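Local coordinates for protein 4-hydroxybenzoyl-CoA thioesterase (Pseudomonas sp. CBS3, PDB 1BVQ) that hydrolyses 4-hydroxybenzoyl-CoA to 4-hydroxybenzoate and CoA, the last step in converting 4-chlorobenzoate to 4-hydroxybenzoate, and works as a homotetramer, at residues 5-10 / 78-83; 19-24 / 69-74; 60-65 / 114-119. All coordinates share one frame; numbering follows the deposited sequence.

Contact 1: residues 5-10 / 78-83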
ATOM      1  N   ILE A   5      17.525  -1.599  18.547  1.00 16.17           N
ATOM      2  CA  ILE A   5      16.206  -2.219  18.681  1.00 43.05           C
ATOM      3  C   ILE A   5      15.827  -3.186  17.554  1.00 18.96           C
ATOM      4  O   ILE A   5      16.002  -2.892  16.365  1.00 24.79           O
ATOM      5  CB  ILE A   5      15.170  -1.148  18.987  1.00 40.32           C
ATOM      6  CG1 ILE A   5      15.666  -0.437  20.241  1.00 30.06           C
ATOM      7  CG2 ILE A   5      13.758  -1.720  19.179  1.00 29.71           C
ATOM      8  CD1 ILE A   5      14.585  -0.044  21.218  1.00 32.56           C
ATOM      9  N   THR A   6      15.311  -4.352  17.964  1.00 13.94           N
ATOM     10  CA  THR A   6      14.917  -5.377  17.015  1.00 25.71           C
ATOM     11  C   THR A   6      13.448  -5.550  16.819  1.00 33.94           C
ATOM     12  O   THR A   6      12.661  -5.591  17.758  1.00 25.40           O
ATOM     13  CB  THR A   6      15.579  -6.753  17.178  1.00 29.88           C
ATOM     14  OG1 THR A   6      16.991  -6.607  17.261  1.00 42.54           O
ATOM     15  CG2 THR A   6      15.233  -7.593  15.923  1.00 32.66           C
ATOM     16  N   MET A   7      13.121  -5.657  15.558  1.00 23.48           N
ATOM     17  CA  MET A   7      11.757  -5.832  15.141  1.00 36.26           C
ATOM     18  C   MET A   7      11.596  -6.887  14.039  1.00 24.06           C
ATOM     19  O   MET A   7      12.371  -6.969  13.079  1.00 32.17           O
ATOM     20  CB  MET A   7      11.244  -4.454  14.656  1.00 40.68           C
ATOM     21  CG  MET A   7       9.763  -4.481  14.624  1.00 25.92           C
ATOM     22  SD  MET A   7       9.000  -3.068  13.849  1.00 35.13           S
ATOM     23  CE  MET A   7       9.243  -3.300  12.067  1.00 36.30           C
ATOM     24  N   GLN A   8      10.551  -7.700  14.187  1.00 33.55           N
ATOM     25  CA  GLN A   8      10.216  -8.755  13.240  1.00 21.34           C
ATOM     26  C   GLN A   8       9.037  -8.377  12.360  1.00 25.52           C
ATOM     27  O   GLN A   8       8.087  -7.653  12.711  1.00 22.36           O
ATOM     28  CB  GLN A   8       9.782 -10.087  13.879  1.00 27.51           C
ATOM     29  CG  GLN A   8      10.893 -11.120  14.071  1.00 41.11           C
ATOM     30  CD  GLN A   8      10.523 -12.111  15.164  1.00  0.00           C
ATOM     31  OE1 GLN A   8      11.296 -12.257  16.143  1.00  0.00           O
ATOM     32  NE2 GLN A   8       9.333 -12.713  15.066  1.00  0.00           N
ATOM     33  N   GLN A   9       9.093  -8.897  11.172  1.00 44.18           N
ATOM     34  CA  GLN A   9       8.034  -8.615  10.266  1.00 28.70           C
ATOM     35  C   GLN A   9       7.816  -9.782   9.344  1.00 34.69           C
ATOM     36  O   GLN A   9       8.754 -10.182   8.670  1.00 19.43           O
ATOM     37  CB  GLN A   9       8.434  -7.390   9.426  1.00 22.06           C
ATOM     38  CG  GLN A   9       7.394  -7.112   8.317  1.00 26.30           C
ATOM     39  CD  GLN A   9       6.102  -6.621   8.943  1.00  0.00           C
ATOM     40  OE1 GLN A   9       6.132  -5.639   9.700  1.00 32.61           O
ATOM     41  NE2 GLN A   9       4.992  -7.295   8.643  1.00 30.20           N
ATOM     42  N   ARG A  10       6.591 -10.314   9.288  1.00 24.01           N
ATOM     43  CA  ARG A  10       6.367 -11.425   8.365  1.00 24.00           C
ATOM     44  C   ARG A  10       5.973 -10.877   7.003  1.00 21.98           C
ATOM     45  O   ARG A  10       5.291  -9.851   6.902  1.00 36.77           O
ATOM     46  CB  ARG A  10       5.344 -12.528   8.744  1.00 30.25           C
ATOM     47  CG  ARG A  10       5.356 -13.670   7.714  1.00 34.39           C
ATOM     48  CD  ARG A  10       4.373 -14.812   7.967  1.00 73.46           C
ATOM     49  NE  ARG A  10       4.564 -15.622   9.201  1.00  0.00           N
ATOM     50  CZ  ARG A  10       5.259 -16.783   9.389  1.00  0.00           C
ATOM     51  NH1 ARG A  10       5.938 -17.415   8.413  1.00  0.00           N
ATOM     52  NH2 ARG A  10       5.265 -17.318  10.628  1.00  0.00           N
ATOM     53  N   LEU A  78      11.381 -11.280   8.492  1.00 28.89           N
ATOM     54  CA  LEU A  78      12.484 -10.411   8.542  1.00 26.75           C
ATOM     55  C   LEU A  78      12.747  -9.911   9.910  1.00 24.13           C
ATOM     56  O   LEU A  78      11.846  -9.660  10.709  1.00 22.69           O
ATOM     57  CB  LEU A  78      12.148  -9.137   7.811  1.00 23.38           C
ATOM     58  CG  LEU A  78      11.667  -9.351   6.403  1.00 29.81           C
ATOM     59  CD1 LEU A  78      11.322  -7.975   5.852  1.00 15.70           C
ATOM     60  CD2 LEU A  78      12.777  -9.971   5.545  1.00 30.19           C
ATOM     61  N   THR A  79      14.023  -9.755  10.148  1.00 22.87           N
ATOM     62  CA  THR A  79      14.460  -9.249  11.395  1.00 24.18           C
ATOM     63  C   THR A  79      15.033  -7.884  11.117  1.00 28.00           C
ATOM     64  O   THR A  79      15.944  -7.764  10.309  1.00 21.54           O
ATOM     65  CB  THR A  79      15.542 -10.113  12.004  1.00 33.26           C
ATOM     66  OG1 THR A  79      14.890 -11.324  12.281  1.00 27.58           O
ATOM     67  CG2 THR A  79      16.002  -9.460  13.310  1.00 26.72           C
ATOM     68  N   ILE A  80      14.491  -6.871  11.775  1.00 15.17           N
ATOM     69  CA  ILE A  80      14.958  -5.513  11.602  1.00 19.70           C
ATOM     70  C   ILE A  80      15.678  -5.005  12.840  1.00 23.48           C
ATOM     71  O   ILE A  80      15.142  -5.025  13.942  1.00 31.36           O
ATOM     72  CB  ILE A  80      13.888  -4.545  11.179  1.00 27.79           C
ATOM     73  CG1 ILE A  80      13.139  -5.221  10.034  1.00 49.15           C
ATOM     74  CG2 ILE A  80      14.539  -3.217  10.739  1.00 17.27           C
ATOM     75  CD1 ILE A  80      11.743  -4.646   9.720  1.00 34.47           C
ATOM     76  N   GLU A  81      16.910  -4.550  12.631  1.00 28.69           N
ATOM     77  CA  GLU A  81      17.747  -4.020  13.688  1.00 30.26           C
ATOM     78  C   GLU A  81      17.877  -2.525  13.501  1.00 14.90           C
ATOM     79  O   GLU A  81      18.356  -2.086  12.471  1.00 19.43           O
ATOM     80  CB  GLU A  81      19.146  -4.574  13.423  1.00 50.02           C
ATOM     81  CG  GLU A  81      19.891  -4.928  14.692  1.00 59.78           C
ATOM     82  CD  GLU A  81      20.086  -6.396  14.725  1.00  0.00           C
ATOM     83  OE1 GLU A  81      19.339  -7.175  14.144  1.00 75.09           O
ATOM     84  OE2 GLU A  81      21.136  -6.712  15.441  1.00  0.00           O
ATOM     85  N   THR A  82      17.468  -1.722  14.464  1.00 17.82           N
ATOM     86  CA  THR A  82      17.591  -0.288  14.277  1.00 15.43           C
ATOM     87  C   THR A  82      18.283   0.396  15.455  1.00 16.78           C
ATOM     88  O   THR A  82      18.056   0.020  16.585  1.00 19.92           O
ATOM     89  CB  THR A  82      16.144   0.255  14.158  1.00 17.23           C
ATOM     90  OG1 THR A  82      15.461  -0.339  13.076  1.00 21.47           O
ATOM     91  CG2 THR A  82      16.051   1.760  13.920  1.00 16.82           C
ATOM     92  N   CYS A  83      19.129   1.406  15.177  1.00 19.66           N
ATOM     93  CA  CYS A  83      19.842   2.185  16.191  1.00 27.48           C
ATOM     94  C   CYS A  83      20.051   3.564  15.608  1.00 28.89           C
ATOM     95  O   CYS A  83      19.874   3.763  14.409  1.00 24.73           O
ATOM     96  CB  CYS A  83      21.270   1.758  16.664  1.00 19.76           C
ATOM     97  SG  CYS A  83      22.303   1.748  15.197  1.00 32.97           S
TER
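Six backbone hydrogen bonds join Ile5, Met7 and Gln9 to Thr82, Ile80 and Leu78, each pair exchanging N-H and C=O in both directions. This is regular antiparallel pairing within the curled sheet of a hotdog fold, the short segment axes running 4.5 Å apart at 155°. Ile5 N meets Thr82 O at 2.6 Å, nearly straight and in the carbonyl plane, whereas Leu78 N approaches Gln9 O at 2.9 Å, tilted 26° from the plane of the Gln9 carbonyl. In the non-hydrogen-bonded pairs between them, the CA atoms of Thr6 and Gln8 lean on carbonyl oxygens instead, Thr6 CA lying 3.1 Å from Ile80 O. On the face that carries Ile5, Met7, Gln9, Leu78, Ile80 and Thr82, helix 25-42 packs over Ile5 and Gln9, and the hydroxyl of Thr82 bonds to His96 on the next strand. Met7 and Ile80 lie side by side there, and a bend at chi3 (75°) in the otherwise extended methionine sets its CE 3.7 Å from Ile80 CD1. The face of Thr6, Gln8, Thr79 and Glu81 is more open to solvent; there Thr6 and Thr79 each hold CG2 anti to the backbone N, and Thr6 CG2 meets Thr79 CG2 at a tight 3.3 Å.

Contact 2: residues 19-24 / 69-74. Unlike the reference sequence in segment 19-24: Tyr24 (reference Phe).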
ATOM      1  N   ALA A  19       6.731 -11.139  -9.958  1.00 52.25           N
ATOM      2  CA  ALA A  19       8.017 -11.769 -10.044  1.00 29.62           C
ATOM      3  C   ALA A  19       8.244 -12.708  -8.873  1.00 42.45           C
ATOM      4  O   ALA A  19       9.222 -13.456  -8.845  1.00 61.41           O
ATOM      5  CB  ALA A  19       9.143 -10.785 -10.196  1.00 30.42           C
ATOM      6  N   GLY A  20       7.329 -12.665  -7.898  1.00 30.58           N
ATOM      7  CA  GLY A  20       7.417 -13.532  -6.717  1.00 23.62           C
ATOM      8  C   GLY A  20       8.293 -13.065  -5.561  1.00 15.60           C
ATOM      9  O   GLY A  20       8.496 -13.797  -4.585  1.00 25.72           O
ATOM     10  N   ILE A  21       8.822 -11.845  -5.647  1.00 25.82           N
ATOM     11  CA  ILE A  21       9.658 -11.327  -4.573  1.00 49.46           C
ATOM     12  C   ILE A  21       9.035 -10.065  -3.969  1.00 26.10           C
ATOM     13  O   ILE A  21       8.195  -9.435  -4.601  1.00 13.28           O
ATOM     14  CB  ILE A  21      11.104 -11.113  -4.945  1.00 28.28           C
ATOM     15  CG1 ILE A  21      11.189 -10.630  -6.366  1.00 26.29           C
ATOM     16  CG2 ILE A  21      11.893 -12.395  -4.692  1.00 63.26           C
ATOM     17  CD1 ILE A  21      12.159  -9.453  -6.440  1.00 31.15           C
ATOM     18  N   VAL A  22       9.456  -9.734  -2.757  1.00 13.01           N
ATOM     19  CA  VAL A  22       8.969  -8.579  -2.054  1.00 22.23           C
ATOM     20  C   VAL A  22       9.094  -7.415  -2.962  1.00 23.74           C
ATOM     21  O   VAL A  22      10.136  -7.233  -3.578  1.00 21.62           O
ATOM     22  CB  VAL A  22       9.874  -8.284  -0.849  1.00 15.18           C
ATOM     23  CG1 VAL A  22       9.484  -6.934  -0.272  1.00 26.54           C
ATOM     24  CG2 VAL A  22       9.572  -9.309   0.230  1.00 16.49           C
ATOM     25  N   TRP A  23       8.030  -6.654  -3.064  1.00 15.70           N
ATOM     26  CA  TRP A  23       8.036  -5.471  -3.909  1.00 15.12           C
ATOM     27  C   TRP A  23       8.725  -4.406  -3.045  1.00 20.91           C
ATOM     28  O   TRP A  23       8.306  -4.133  -1.915  1.00 21.18           O
ATOM     29  CB  TRP A  23       6.607  -5.135  -4.266  1.00 15.66           C
ATOM     30  CG  TRP A  23       6.539  -3.962  -5.170  1.00 15.67           C
ATOM     31  CD1 TRP A  23       7.344  -3.766  -6.256  1.00 20.89           C
ATOM     32  CD2 TRP A  23       5.615  -2.856  -5.098  1.00 16.12           C
ATOM     33  NE1 TRP A  23       6.977  -2.585  -6.887  1.00 20.68           N
ATOM     34  CE2 TRP A  23       5.919  -2.001  -6.189  1.00 41.31           C
ATOM     35  CE3 TRP A  23       4.601  -2.480  -4.194  1.00  9.72           C
ATOM     36  CZ2 TRP A  23       5.209  -0.793  -6.390  1.00 23.50           C
ATOM     37  CZ3 TRP A  23       3.889  -1.323  -4.431  1.00 17.65           C
ATOM     38  CH2 TRP A  23       4.203  -0.489  -5.511  1.00 12.47           C
ATOM     39  N   TYR A  24       9.792  -3.835  -3.579  1.00 19.56           N
ATOM     40  CA  TYR A  24      10.643  -2.849  -2.939  1.00 22.05           C
ATOM     41  C   TYR A  24      10.067  -1.782  -2.001  1.00 14.61           C
ATOM     42  O   TYR A  24      10.512  -1.600  -0.842  1.00 18.78           O
ATOM     43  CB  TYR A  24      11.928  -2.579  -3.770  1.00 21.32           C
ATOM     44  CG  TYR A  24      11.702  -1.303  -4.546  1.00 31.62           C
ATOM     45  CD1 TYR A  24      11.893  -0.074  -3.895  1.00 32.70           C
ATOM     46  CD2 TYR A  24      11.285  -1.291  -5.882  1.00 26.23           C
ATOM     47  CE1 TYR A  24      11.698   1.157  -4.531  1.00 17.38           C
ATOM     48  CE2 TYR A  24      11.084  -0.065  -6.530  1.00 34.83           C
ATOM     49  CZ  TYR A  24      11.281   1.159  -5.865  1.00  0.00           C
ATOM     50  OH  TYR A  24      11.082   2.399  -6.493  1.00 36.06           O
ATOM     51  N   VAL A  69      20.817  -6.403  -0.979  1.00 27.90           N
ATOM     52  CA  VAL A  69      21.752  -7.330  -1.422  1.00 49.25           C
ATOM     53  C   VAL A  69      21.173  -8.633  -1.801  1.00 33.61           C
ATOM     54  O   VAL A  69      21.730  -9.268  -2.652  1.00 99.88           O
ATOM     55  CB  VAL A  69      22.845  -7.643  -0.416  1.00 37.38           C
ATOM     56  CG1 VAL A  69      24.066  -6.741  -0.636  1.00 79.31           C
ATOM     57  CG2 VAL A  69      22.406  -7.470   1.025  1.00 39.59           C
ATOM     58  N   CYS A  70      20.060  -9.013  -1.189  1.00 30.82           N
ATOM     59  CA  CYS A  70      19.416 -10.378  -1.425  1.00 22.44           C
ATOM     60  C   CYS A  70      17.890 -10.255  -1.617  1.00 67.44           C
ATOM     61  O   CYS A  70      17.290  -9.292  -1.192  1.00 25.73           O
ATOM     62  CB  CYS A  70      19.700 -11.179  -0.150  1.00 28.73           C
ATOM     63  SG  CYS A  70      19.034 -12.897  -0.129  1.00 39.81           S
ATOM     64  N   THR A  71      17.230 -11.242  -2.263  1.00 36.55           N
ATOM     65  CA  THR A  71      15.736 -11.173  -2.432  1.00 28.85           C
ATOM     66  C   THR A  71      15.007 -11.710  -1.189  1.00 27.82           C
ATOM     67  O   THR A  71      15.580 -12.434  -0.360  1.00 26.19           O
ATOM     68  CB  THR A  71      15.219 -12.001  -3.599  1.00 23.30           C
ATOM     69  OG1 THR A  71      15.795 -13.297  -3.558  1.00 44.23           O
ATOM     70  CG2 THR A  71      15.526 -11.376  -4.956  1.00 26.60           C
ATOM     71  N   ALA A  72      13.706 -11.521  -1.168  1.00 16.25           N
ATOM     72  CA  ALA A  72      12.902 -12.069  -0.098  1.00 24.51           C
ATOM     73  C   ALA A  72      11.518 -12.339  -0.669  1.00 10.88           C
ATOM     74  O   ALA A  72      11.160 -11.711  -1.647  1.00 22.04           O
ATOM     75  CB  ALA A  72      12.928 -11.295   1.207  1.00 24.18           C
ATOM     76  N   SER A  73      10.784 -13.272  -0.045  1.00 21.02           N
ATOM     77  CA  SER A  73       9.458 -13.635  -0.493  1.00 27.30           C
ATOM     78  C   SER A  73       8.529 -13.992   0.642  1.00 20.15           C
ATOM     79  O   SER A  73       8.943 -14.076   1.811  1.00 18.93           O
ATOM     80  CB  SER A  73       9.519 -14.798  -1.491  1.00 30.11           C
ATOM     81  OG  SER A  73       8.283 -14.839  -2.227  1.00 39.38           O
ATOM     82  N   TYR A  74       7.247 -14.200   0.276  1.00 29.74           N
ATOM     83  CA  TYR A  74       6.229 -14.538   1.258  1.00 15.60           C
ATOM     84  C   TYR A  74       6.605 -15.680   2.183  1.00 14.35           C
ATOM     85  O   TYR A  74       7.336 -16.603   1.834  1.00 44.33           O
ATOM     86  CB  TYR A  74       4.802 -14.439   0.772  1.00 39.90           C
ATOM     87  CG  TYR A  74       4.518 -15.509  -0.208  1.00 21.83           C
ATOM     88  CD1 TYR A  74       4.830 -15.385  -1.565  1.00 27.84           C
ATOM     89  CD2 TYR A  74       3.923 -16.682   0.269  1.00 44.67           C
ATOM     90  CE1 TYR A  74       4.538 -16.450  -2.428  1.00 38.80           C
ATOM     91  CE2 TYR A  74       3.630 -17.756  -0.566  1.00 24.39           C
ATOM     92  CZ  TYR A  74       3.933 -17.609  -1.913  1.00 20.93           C
ATOM     93  OH  TYR A  74       3.632 -18.656  -2.694  1.00 49.70           O
TER
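Ser73 OG donates to Gly20 O at 2.6 Å, approaching almost in line with the carbonyl bond. Beside it, Val22 N reaches Ala72 O at 2.8 Å, tilted 29° from the carbonyl plane. The same Ala72 oxygen is hemmed in by carbon: Ile21 CG2 comes to 3.2 Å from Ala72 O, and Val22 CG2 also rests on this carbonyl. The side chains of Ile21 and Thr71 cross at about a right angle, with Ile21 CG2 3.5 Å from Thr71 CB. These are two irregular loops of the hotdog fold, one leading into helix 25-42 and the other joining strands 56-68 and 77-87; the first follows closely on the catalytic Asp17. Gly20 adopts a positive phi (84°) at which a side chain would press on the preceding carbonyl. A chi1 of -161° sets Ser73 OG anti to its own N, within bonding distance of Gly20 O, and Arg48 of the third subunit also bonds to this hydroxyl. With an alanine here, Gly20 O and the arginine would probably lose the hydroxyl they share. Farther out, Asp76 takes the N-H of Ser73, Tyr27 packs against both Val22 and Ala72, and Leu127 of the second subunit packs on Ile21 and Thr71.

Contact 3: residues 60-65 / 114-119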
ATOM      1  N   PRO A  60       9.835  13.201  10.100  1.00 23.50           N
ATOM      2  CA  PRO A  60       9.874  13.101   8.655  1.00 29.83           C
ATOM      3  C   PRO A  60      11.262  12.767   8.143  1.00 30.73           C
ATOM      4  O   PRO A  60      12.302  13.074   8.728  1.00 16.67           O
ATOM      5  CB  PRO A  60       9.626  14.502   8.100  1.00 17.20           C
ATOM      6  CG  PRO A  60       9.634  15.438   9.279  1.00 33.89           C
ATOM      7  CD  PRO A  60       9.476  14.579  10.524  1.00 29.91           C
ATOM      8  N   ILE A  61      11.277  12.135   7.002  1.00 31.92           N
ATOM      9  CA  ILE A  61      12.539  11.775   6.431  1.00 20.68           C
ATOM     10  C   ILE A  61      13.076  12.871   5.499  1.00 17.40           C
ATOM     11  O   ILE A  61      12.363  13.507   4.720  1.00 19.15           O
ATOM     12  CB  ILE A  61      12.284  10.344   5.943  1.00 26.17           C
ATOM     13  CG1 ILE A  61      13.525   9.599   5.676  1.00 20.55           C
ATOM     14  CG2 ILE A  61      11.328  10.318   4.779  1.00 24.47           C
ATOM     15  CD1 ILE A  61      14.458  10.386   4.740  1.00 33.54           C
ATOM     16  N   VAL A  62      14.382  13.100   5.583  1.00 21.86           N
ATOM     17  CA  VAL A  62      15.048  14.121   4.746  1.00 28.66           C
ATOM     18  C   VAL A  62      15.961  13.475   3.695  1.00 14.45           C
ATOM     19  O   VAL A  62      16.184  13.965   2.606  1.00 18.53           O
ATOM     20  CB  VAL A  62      15.687  15.337   5.502  1.00 30.11           C
ATOM     21  CG1 VAL A  62      14.907  15.759   6.749  1.00 31.63           C
ATOM     22  CG2 VAL A  62      17.083  15.099   5.972  1.00 34.49           C
ATOM     23  N   SER A  63      16.479  12.328   4.037  1.00 14.76           N
ATOM     24  CA  SER A  63      17.338  11.672   3.117  1.00 31.47           C
ATOM     25  C   SER A  63      17.478  10.229   3.495  1.00 27.27           C
ATOM     26  O   SER A  63      17.175   9.821   4.605  1.00 18.76           O
ATOM     27  CB  SER A  63      18.703  12.215   3.511  1.00 19.33           C
ATOM     28  OG  SER A  63      19.428  12.551   2.423  1.00 29.99           O
ATOM     29  N   CYS A  64      17.972   9.440   2.559  1.00 20.01           N
ATOM     30  CA  CYS A  64      18.135   8.068   2.901  1.00 22.92           C
ATOM     31  C   CYS A  64      18.977   7.330   1.870  1.00 26.40           C
ATOM     32  O   CYS A  64      19.011   7.660   0.707  1.00 13.01           O
ATOM     33  CB  CYS A  64      16.774   7.510   3.117  1.00 26.18           C
ATOM     34  SG  CYS A  64      15.921   7.619   1.546  1.00 45.60           S
ATOM     35  N   ASN A  65      19.682   6.336   2.308  1.00 17.80           N
ATOM     36  CA  ASN A  65      20.493   5.590   1.391  1.00 19.99           C
ATOM     37  C   ASN A  65      20.255   4.149   1.778  1.00 16.59           C
ATOM     38  O   ASN A  65      20.362   3.849   2.965  1.00 27.78           O
ATOM     39  CB  ASN A  65      21.949   6.023   1.606  1.00 28.10           C
ATOM     40  CG  ASN A  65      22.968   4.931   1.388  1.00  0.00           C
ATOM     41  OD1 ASN A  65      23.176   4.089   2.284  1.00  0.00           O
ATOM     42  ND2 ASN A  65      23.591   4.954   0.205  1.00  0.00           N
ATOM     43  N   ASP A 114      20.223   3.729   5.580  1.00 17.29           N
ATOM     44  CA  ASP A 114      20.497   4.804   6.484  1.00 25.26           C
ATOM     45  C   ASP A 114      19.446   5.857   6.174  1.00 15.83           C
ATOM     46  O   ASP A 114      19.322   6.313   5.028  1.00 22.81           O
ATOM     47  CB  ASP A 114      21.897   5.401   6.258  1.00 20.75           C
ATOM     48  CG  ASP A 114      23.074   4.760   6.892  1.00 16.60           C
ATOM     49  OD1 ASP A 114      22.820   3.932   7.812  1.00 15.81           O
ATOM     50  OD2 ASP A 114      24.169   5.046   6.551  1.00 39.78           O
ATOM     51  N   GLU A 115      18.693   6.216   7.201  1.00 20.05           N
ATOM     52  CA  GLU A 115      17.662   7.208   7.046  1.00 20.12           C
ATOM     53  C   GLU A 115      17.971   8.446   7.861  1.00 29.91           C
ATOM     54  O   GLU A 115      18.141   8.372   9.059  1.00 18.65           O
ATOM     55  CB  GLU A 115      16.340   6.698   7.625  1.00 19.01           C
ATOM     56  CG  GLU A 115      15.726   5.492   6.854  1.00 18.38           C
ATOM     57  CD  GLU A 115      14.362   5.247   7.394  1.00 23.93           C
ATOM     58  OE1 GLU A 115      14.105   5.234   8.567  1.00 19.67           O
ATOM     59  OE2 GLU A 115      13.489   5.066   6.475  1.00 21.18           O
ATOM     60  N   ILE A 116      18.037   9.585   7.193  1.00 27.03           N
ATOM     61  CA  ILE A 116      18.296  10.818   7.866  1.00 12.91           C
ATOM     62  C   ILE A 116      16.930  11.452   8.126  1.00 10.08           C
ATOM     63  O   ILE A 116      16.205  11.785   7.191  1.00 16.12           O
ATOM     64  CB  ILE A 116      19.229  11.781   7.116  1.00 26.98           C
ATOM     65  CG1 ILE A 116      20.625  11.202   7.013  1.00 19.12           C
ATOM     66  CG2 ILE A 116      19.404  13.139   7.871  1.00 22.90           C
ATOM     67  CD1 ILE A 116      21.525  12.251   6.289  1.00 24.27           C
ATOM     68  N   ARG A 117      16.581  11.583   9.404  1.00  8.72           N
ATOM     69  CA  ARG A 117      15.303  12.159   9.801  1.00 14.35           C
ATOM     70  C   ARG A 117      15.439  13.330  10.765  1.00 21.54           C
ATOM     71  O   ARG A 117      16.514  13.611  11.277  1.00 17.17           O
ATOM     72  CB  ARG A 117      14.607  11.110  10.557  1.00 13.90           C
ATOM     73  CG  ARG A 117      14.103  10.002   9.626  1.00 11.10           C
ATOM     74  CD  ARG A 117      13.542   8.944  10.516  1.00 13.69           C
ATOM     75  NE  ARG A 117      12.981   7.809   9.793  1.00 27.89           N
ATOM     76  CZ  ARG A 117      11.725   7.704   9.363  1.00 22.79           C
ATOM     77  NH1 ARG A 117      10.825   8.667   9.543  1.00 15.20           N
ATOM     78  NH2 ARG A 117      11.341   6.570   8.723  1.00 18.57           N
ATOM     79  N   VAL A 118      14.325  14.011  10.999  1.00 17.85           N
ATOM     80  CA  VAL A 118      14.277  15.154  11.900  1.00 25.39           C
ATOM     81  C   VAL A 118      12.982  15.200  12.686  1.00 32.28           C
ATOM     82  O   VAL A 118      11.929  14.697  12.259  1.00 28.01           O
ATOM     83  CB  VAL A 118      14.283  16.514  11.194  1.00 28.88           C
ATOM     84  CG1 VAL A 118      15.596  16.898  10.550  1.00 32.43           C
ATOM     85  CG2 VAL A 118      13.092  16.782  10.280  1.00 19.85           C
ATOM     86  N   PHE A 119      13.087  15.813  13.855  1.00 29.81           N
ATOM     87  CA  PHE A 119      11.953  15.976  14.720  1.00 32.95           C
ATOM     88  C   PHE A 119      11.259  17.139  14.086  1.00 32.22           C
ATOM     89  O   PHE A 119      11.926  18.081  13.666  1.00 29.75           O
ATOM     90  CB  PHE A 119      12.361  16.328  16.148  1.00 33.10           C
ATOM     91  CG  PHE A 119      12.639  15.032  16.804  1.00 22.20           C
ATOM     92  CD1 PHE A 119      11.581  14.257  17.265  1.00 46.22           C
ATOM     93  CD2 PHE A 119      13.940  14.545  16.916  1.00 30.21           C
ATOM     94  CE1 PHE A 119      11.838  13.024  17.861  1.00 43.53           C
ATOM     95  CE2 PHE A 119      14.222  13.319  17.517  1.00 25.07           C
ATOM     96  CZ  PHE A 119      13.152  12.564  17.990  1.00 54.97           C
TER
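The substrate-binding residues Pro60 and Ile61 lie where strand 56-68 pairs with strand 107-123. Pro60 O accepts from Val118 N at 3.2 Å, and the proline ring crosses the Val118 side chain at about a right angle, its CG 3.8 Å from Val118 CG2. Two residues on, Val62 N bonds to Ile116 O at 2.8 Å. Ser63 N turns to that same oxygen over a longer bond, less securely placed, and so Val62 and Ser63 both face Ile116 in a classic beta bulge of this antiparallel hotdog sheet. The bulge shifts the register by one residue, and beyond it Asn65 and Asp114 exchange two backbone bonds. Val62 CG2 packs on Ile116 CG2 at 3.6 Å. On the face bearing Ile61, the extended Arg117 carries its guanidinium under Ile61 CB, which sits 4.2 Å above the plane toward the rim. In a side-on salt bridge, Arg117 NE and NH2 both grip Glu115 OE1, each at 3.1 Å, from above one face of the carboxylate, while the oxygen stays in the guanidinium plane. NH1 bonds to Thr59 O, NH2 also forms a salt bridge with Asp32, and His96 bonds to Glu115 OE1. Ser63 and Cys64 pair with a strand of the second subunit, carrying the sheet across the interface.

Three joints of one hotdog subunit illustrate how the chemistry of a contact follows its place in the fold. All are partly buried. Contacts 1 and 3 belong to the same curled sheet on opposite sides of the chain's centre, each centred about 9 Å from it. Contact 1 is regular pairing with no other subunit touching it; contact 3 is interrupted by a bulge, adds buried charge and meets the second subunit. Contact 2, at the periphery about 19 Å from the middle of the chain, joins loops with two hydrogen bonds between its segments and is touched by all three other subunits. Contacts 1 and 3 are linked in sequence through strands 56-68 and 77-87, and the 69-74 loop of contact 2 connects those strands.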